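Local structure of acyl-coenzyme A thioesterase THEM4 (2OV9) at residues G127-D139 with T155-L168. The protein probably hydrolyses fatty acyl-coenzyme A thioesters such as oleoyl-, decanoyl- and octanoyl-CoA to the free fatty acid and CoA. Residues are numbered along the deposited sequence; the frame is centred on the assembly and turned at random.
Sequences GHVHGGVSALLLD and TAQLSTRYHRPTPL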
loop_
_atom_site.group_PDB
_atom_site.type_symbol
_atom_site.label_atom_id
_atom_site.label_comp_id
_atom_site.label_asym_id
_atom_site.label_seq_id
_atom_site.Cartn_x
_atom_site.Cartn_y
_atom_site.Cartn_z
ATOM N N GLY B 127 8.623 -13.876 -3.060
ATOM C CA GLY B 127 9.913 -13.360 -2.614
ATOM C C GLY B 127 10.205 -11.930 -3.021
ATOM O O GLY B 127 11.289 -11.434 -2.744
ATOM N N HIS B 128 9.241 -11.271 -3.675
ATOM C CA HIS B 128 9.449 -9.945 -4.228
ATOM C C HIS B 128 8.321 -8.984 -3.871
ATOM O O HIS B 128 7.210 -9.406 -3.509
ATOM C CB HIS B 128 9.664 -10.008 -5.738
ATOM C CG HIS B 128 10.903 -10.771 -6.118
ATOM N ND1 HIS B 128 10.960 -12.146 -6.115
ATOM C CD2 HIS B 128 12.148 -10.346 -6.435
ATOM C CE1 HIS B 128 12.179 -12.538 -6.446
ATOM N NE2 HIS B 128 12.919 -11.463 -6.651
ATOM N N VAL B 129 8.652 -7.704 -3.938
ATOM C CA VAL B 129 7.752 -6.633 -3.569
ATOM C C VAL B 129 6.719 -6.512 -4.665
ATOM O O VAL B 129 7.064 -6.499 -5.858
ATOM C CB VAL B 129 8.525 -5.300 -3.474
ATOM C CG1 VAL B 129 7.563 -4.121 -3.237
ATOM C CG2 VAL B 129 9.587 -5.382 -2.349
ATOM N N HIS B 130 5.458 -6.416 -4.276
ATOM C CA HIS B 130 4.386 -6.137 -5.231
ATOM C C HIS B 130 4.693 -4.872 -6.060
ATOM O O HIS B 130 5.008 -3.815 -5.505
ATOM C CB HIS B 130 3.090 -5.972 -4.453
ATOM C CG HIS B 130 1.857 -6.057 -5.290
ATOM N ND1 HIS B 130 1.551 -5.129 -6.260
ATOM C CD2 HIS B 130 0.830 -6.944 -5.279
ATOM C CE1 HIS B 130 0.402 -5.449 -6.826
ATOM N NE2 HIS B 130 -0.061 -6.540 -6.243
ATOM N N GLY B 131 4.591 -4.958 -7.379
ATOM C CA GLY B 131 4.864 -3.813 -8.229
ATOM C C GLY B 131 4.056 -2.584 -7.810
ATOM O O GLY B 131 4.534 -1.450 -7.906
ATOM N N GLY B 132 2.845 -2.817 -7.316
ATOM C CA GLY B 132 1.961 -1.725 -6.819
ATOM C C GLY B 132 2.498 -1.081 -5.544
ATOM O O GLY B 132 2.304 0.115 -5.311
ATOM N N VAL B 133 3.147 -1.879 -4.692
ATOM C CA VAL B 133 3.736 -1.335 -3.473
ATOM C C VAL B 133 4.917 -0.457 -3.884
ATOM O O VAL B 133 5.137 0.629 -3.318
ATOM C CB VAL B 133 4.207 -2.457 -2.513
ATOM C CG1 VAL B 133 5.189 -1.914 -1.432
ATOM C CG2 VAL B 133 2.997 -3.143 -1.867
ATOM N N SER B 134 5.700 -0.925 -4.858
ATOM C CA SER B 134 6.815 -0.101 -5.360
ATOM C C SER B 134 6.303 1.245 -5.859
ATOM O O SER B 134 6.902 2.310 -5.596
ATOM C CB SER B 134 7.572 -0.843 -6.455
ATOM O OG SER B 134 8.426 -1.799 -5.844
ATOM N N ALA B 135 5.177 1.203 -6.558
ATOM C CA ALA B 135 4.551 2.423 -7.066
ATOM C C ALA B 135 4.097 3.313 -5.902
ATOM O O ALA B 135 4.286 4.548 -5.948
ATOM C CB ALA B 135 3.357 2.068 -8.011
ATOM N N LEU B 136 3.511 2.692 -4.859
ATOM C CA LEU B 136 3.026 3.458 -3.697
ATOM C C LEU B 136 4.199 4.159 -3.019
ATOM O O LEU B 136 4.122 5.357 -2.705
ATOM C CB LEU B 136 2.292 2.557 -2.686
ATOM C CG LEU B 136 2.136 3.007 -1.224
ATOM C CD1 LEU B 136 1.178 4.215 -1.017
ATOM C CD2 LEU B 136 1.608 1.859 -0.397
ATOM N N LEU B 137 5.277 3.418 -2.764
ATOM C CA LEU B 137 6.434 3.996 -2.063
ATOM C C LEU B 137 7.008 5.147 -2.872
ATOM O O LEU B 137 7.268 6.226 -2.324
ATOM C CB LEU B 137 7.547 2.948 -1.805
ATOM C CG LEU B 137 7.196 1.685 -1.009
ATOM C CD1 LEU B 137 8.451 0.887 -0.599
ATOM C CD2 LEU B 137 6.384 2.049 0.185
ATOM N N LEU B 138 7.182 4.925 -4.173
ATOM C CA LEU B 138 7.801 5.944 -5.064
ATOM C C LEU B 138 6.909 7.188 -5.174
ATOM O O LEU B 138 7.395 8.314 -5.128
ATOM C CB LEU B 138 8.135 5.369 -6.458
ATOM C CG LEU B 138 9.438 4.535 -6.473
ATOM C CD1 LEU B 138 9.577 3.775 -7.765
ATOM C CD2 LEU B 138 10.644 5.422 -6.286
ATOM N N ASP B 139 5.604 6.983 -5.310
ATOM C CA ASP B 139 4.690 8.114 -5.319
ATOM C C ASP B 139 4.938 9.017 -4.092
ATOM O O ASP B 139 5.173 10.235 -4.224
ATOM C CB ASP B 139 3.241 7.618 -5.343
ATOM C CG ASP B 139 2.242 8.751 -5.307
ATOM O OD1 ASP B 139 2.003 9.362 -6.355
ATOM O OD2 ASP B 139 1.702 9.051 -4.233
ATOM N N THR B 155 -0.840 15.426 -7.287
ATOM C CA THR B 155 -0.342 14.459 -8.261
ATOM C C THR B 155 -1.237 14.513 -9.501
ATOM O O THR B 155 -2.467 14.528 -9.385
ATOM C CB THR B 155 -0.268 13.026 -7.684
ATOM O OG1 THR B 155 0.389 13.050 -6.409
ATOM C CG2 THR B 155 0.532 12.105 -8.604
ATOM N N ALA B 156 -0.613 14.589 -10.673
ATOM C CA ALA B 156 -1.343 14.576 -11.953
ATOM C C ALA B 156 -1.131 13.276 -12.760
ATOM O O ALA B 156 -2.083 12.729 -13.330
ATOM C CB ALA B 156 -0.959 15.785 -12.789
ATOM N N GLN B 157 0.121 12.813 -12.821
ATOM C CA GLN B 157 0.475 11.602 -13.562
ATOM C C GLN B 157 1.708 10.957 -12.960
ATOM O O GLN B 157 2.644 11.642 -12.550
ATOM C CB GLN B 157 0.738 11.883 -15.048
ATOM C CG GLN B 157 0.469 10.663 -15.939
ATOM C CD GLN B 157 1.420 10.527 -17.115
ATOM O OE1 GLN B 157 1.359 11.290 -18.079
ATOM N NE2 GLN B 157 2.283 9.520 -17.056
ATOM N N LEU B 158 1.702 9.631 -12.898
ATOM C CA LEU B 158 2.848 8.894 -12.398
ATOM C C LEU B 158 3.154 7.886 -13.493
ATOM O O LEU B 158 2.246 7.206 -13.972
ATOM C CB LEU B 158 2.473 8.196 -11.085
ATOM C CG LEU B 158 3.508 7.683 -10.098
ATOM C CD1 LEU B 158 4.035 8.838 -9.239
ATOM C CD2 LEU B 158 2.868 6.565 -9.225
ATOM N N SER B 159 4.406 7.824 -13.926
ATOM C CA SER B 159 4.838 6.802 -14.878
ATOM C C SER B 159 5.906 5.950 -14.250
ATOM O O SER B 159 7.021 6.427 -14.071
ATOM C CB SER B 159 5.403 7.448 -16.127
ATOM O OG SER B 159 4.418 8.303 -16.679
ATOM N N THR B 160 5.573 4.696 -13.937
ATOM C CA THR B 160 6.509 3.811 -13.246
ATOM C C THR B 160 7.005 2.729 -14.178
ATOM O O THR B 160 6.217 2.074 -14.848
ATOM C CB THR B 160 5.838 3.185 -11.995
ATOM O OG1 THR B 160 5.085 4.205 -11.318
ATOM C CG2 THR B 160 6.878 2.608 -11.044
ATOM N N ARG B 161 8.325 2.553 -14.214
ATOM C CA ARG B 161 8.969 1.580 -15.083
ATOM C C ARG B 161 9.684 0.541 -14.227
ATOM O O ARG B 161 10.348 0.887 -13.257
ATOM C CB ARG B 161 9.970 2.292 -16.022
ATOM C CG ARG B 161 9.298 3.097 -17.144
ATOM C CD ARG B 161 10.261 3.470 -18.304
ATOM N NE ARG B 161 10.878 2.298 -18.933
ATOM C CZ ARG B 161 12.180 2.157 -19.186
ATOM N NH1 ARG B 161 13.053 3.134 -18.908
ATOM N NH2 ARG B 161 12.607 1.032 -19.755
ATOM N N TYR B 162 9.560 -0.725 -14.615
ATOM C CA TYR B 162 10.063 -1.836 -13.843
ATOM C C TYR B 162 11.186 -2.512 -14.602
ATOM O O TYR B 162 10.969 -3.059 -15.684
ATOM C CB TYR B 162 8.914 -2.822 -13.555
ATOM C CG TYR B 162 7.833 -2.191 -12.706
ATOM C CD1 TYR B 162 7.837 -2.336 -11.314
ATOM C CD2 TYR B 162 6.830 -1.418 -13.284
ATOM C CE1 TYR B 162 6.839 -1.725 -10.528
ATOM C CE2 TYR B 162 5.846 -0.800 -12.505
ATOM C CZ TYR B 162 5.856 -0.979 -11.129
ATOM O OH TYR B 162 4.885 -0.368 -10.364
ATOM N N HIS B 163 12.369 -2.500 -14.009
ATOM C CA HIS B 163 13.591 -2.882 -14.699
ATOM C C HIS B 163 14.101 -4.250 -14.280
ATOM O O HIS B 163 14.551 -5.030 -15.119
ATOM C CB HIS B 163 14.666 -1.817 -14.436
ATOM C CG HIS B 163 14.221 -0.420 -14.756
ATOM N ND1 HIS B 163 14.275 0.099 -16.033
ATOM C CD2 HIS B 163 13.681 0.550 -13.980
ATOM C CE1 HIS B 163 13.796 1.333 -16.026
ATOM N NE2 HIS B 163 13.441 1.637 -14.792
ATOM N N ARG B 164 14.079 -4.507 -12.967
ATOM C CA ARG B 164 14.629 -5.723 -12.374
ATOM C C ARG B 164 13.711 -6.091 -11.207
ATOM O O ARG B 164 13.113 -5.202 -10.593
ATOM C CB ARG B 164 16.032 -5.465 -11.817
ATOM C CG ARG B 164 17.012 -4.854 -12.795
ATOM C CD ARG B 164 18.348 -4.540 -12.138
ATOM N NE ARG B 164 19.018 -5.733 -11.619
ATOM C CZ ARG B 164 19.720 -6.605 -12.355
ATOM N NH1 ARG B 164 19.869 -6.440 -13.668
ATOM N NH2 ARG B 164 20.292 -7.651 -11.775
ATOM N N PRO B 165 13.556 -7.399 -10.928
ATOM C CA PRO B 165 12.842 -7.850 -9.716
ATOM C C PRO B 165 13.252 -7.074 -8.456
ATOM O O PRO B 165 14.433 -6.757 -8.266
ATOM C CB PRO B 165 13.288 -9.311 -9.589
ATOM C CG PRO B 165 13.425 -9.754 -11.045
ATOM C CD PRO B 165 13.988 -8.542 -11.766
ATOM N N THR B 166 12.276 -6.765 -7.613
ATOM C CA THR B 166 12.527 -6.001 -6.402
ATOM C C THR B 166 12.352 -6.932 -5.210
ATOM O O THR B 166 11.235 -7.308 -4.890
ATOM C CB THR B 166 11.519 -4.846 -6.281
ATOM O OG1 THR B 166 11.468 -4.112 -7.517
ATOM C CG2 THR B 166 11.939 -3.915 -5.164
ATOM N N PRO B 167 13.438 -7.335 -4.567
ATOM C CA PRO B 167 13.273 -8.378 -3.550
ATOM C C PRO B 167 12.770 -7.917 -2.207
ATOM O O PRO B 167 13.043 -6.809 -1.781
ATOM C CB PRO B 167 14.700 -8.934 -3.372
ATOM C CG PRO B 167 15.595 -7.766 -3.781
ATOM C CD PRO B 167 14.853 -6.947 -4.771
ATOM N N LEU B 168 12.063 -8.808 -1.533
ATOM C CA LEU B 168 11.755 -8.667 -0.119
ATOM C C LEU B 168 13.001 -9.039 0.678
ATOM O O LEU B 168 13.927 -9.669 0.140
ATOM C CB LEU B 168 10.607 -9.621 0.253
ATOM C CG LEU B 168 9.231 -9.422 -0.409
ATOM C CD1 LEU B 168 8.331 -10.573 -0.042
ATOM C CD2 LEU B 168 8.638 -8.074 0.038
HETATM O O HOH W 1 8.355 -3.840 -7.597
HETATM O O HOH W 2 9.432 -7.423 -7.982
HETATM O O HOH W 3 0.274 11.160 -4.215
#
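Tyr162, the last residue of strand 155-162, reaches across to the first turn of helix 131-139. Its CB leaves the strand toward the helix, and with CG beside the backbone N (chi1 -63°) the ring extends alongside that turn. Tyr162 CE1 packs 3.7 Å from Gly131 CA and also touches Ser134 CB; CZ lies close to Gly131 O; Tyr162 OH, at the end, donates to Gly131 O over 2.7 Å and touches the Ala135 methyl. The hydroxyl stands above the carbonyl plane, 56° out of it, while Ala135 N makes its helical bond to the same oxygen from the opposite face. Gly131, with no side chain, lets Tyr162 CE1 come this close. A phenylalanine in place of Tyr162 would probably keep much of this packing but leave Gly131 O without its second donor.

Beyond the tyrosine the chain turns back to the loop before the helix. Val129 N donates to Thr166 O (2.8 Å), almost in line with the carbonyl, and Leu168 N donates to Gly127 O, so His128 and Pro167 form a single beta bridge. Leu168 CD2 meets Val129 CG2 at 3.7 Å, and the His128 ring lies alongside Pro165. Water 1 links Ser134 OG to Thr166 OG1. At the far end Asp139, its CG anti to the backbone N (chi1 178°), brings OD1 to 3.6 Å from Leu158 CD1, while water 3 joins OD2 to Thr155 OG1.

His130 caps the helix, its ND1 accepting from Gly132 N, and its NE2 is hydrogen-bonded to His140 ND1 of the second subunit. Strand 155-162 pairs antiparallel with a strand of that subunit, continuing the sheet. A curved antiparallel sheet wrapped round one long helix is the hallmark of the hot-dog fold of this thioesterase superfamily, here assembled as a dimer.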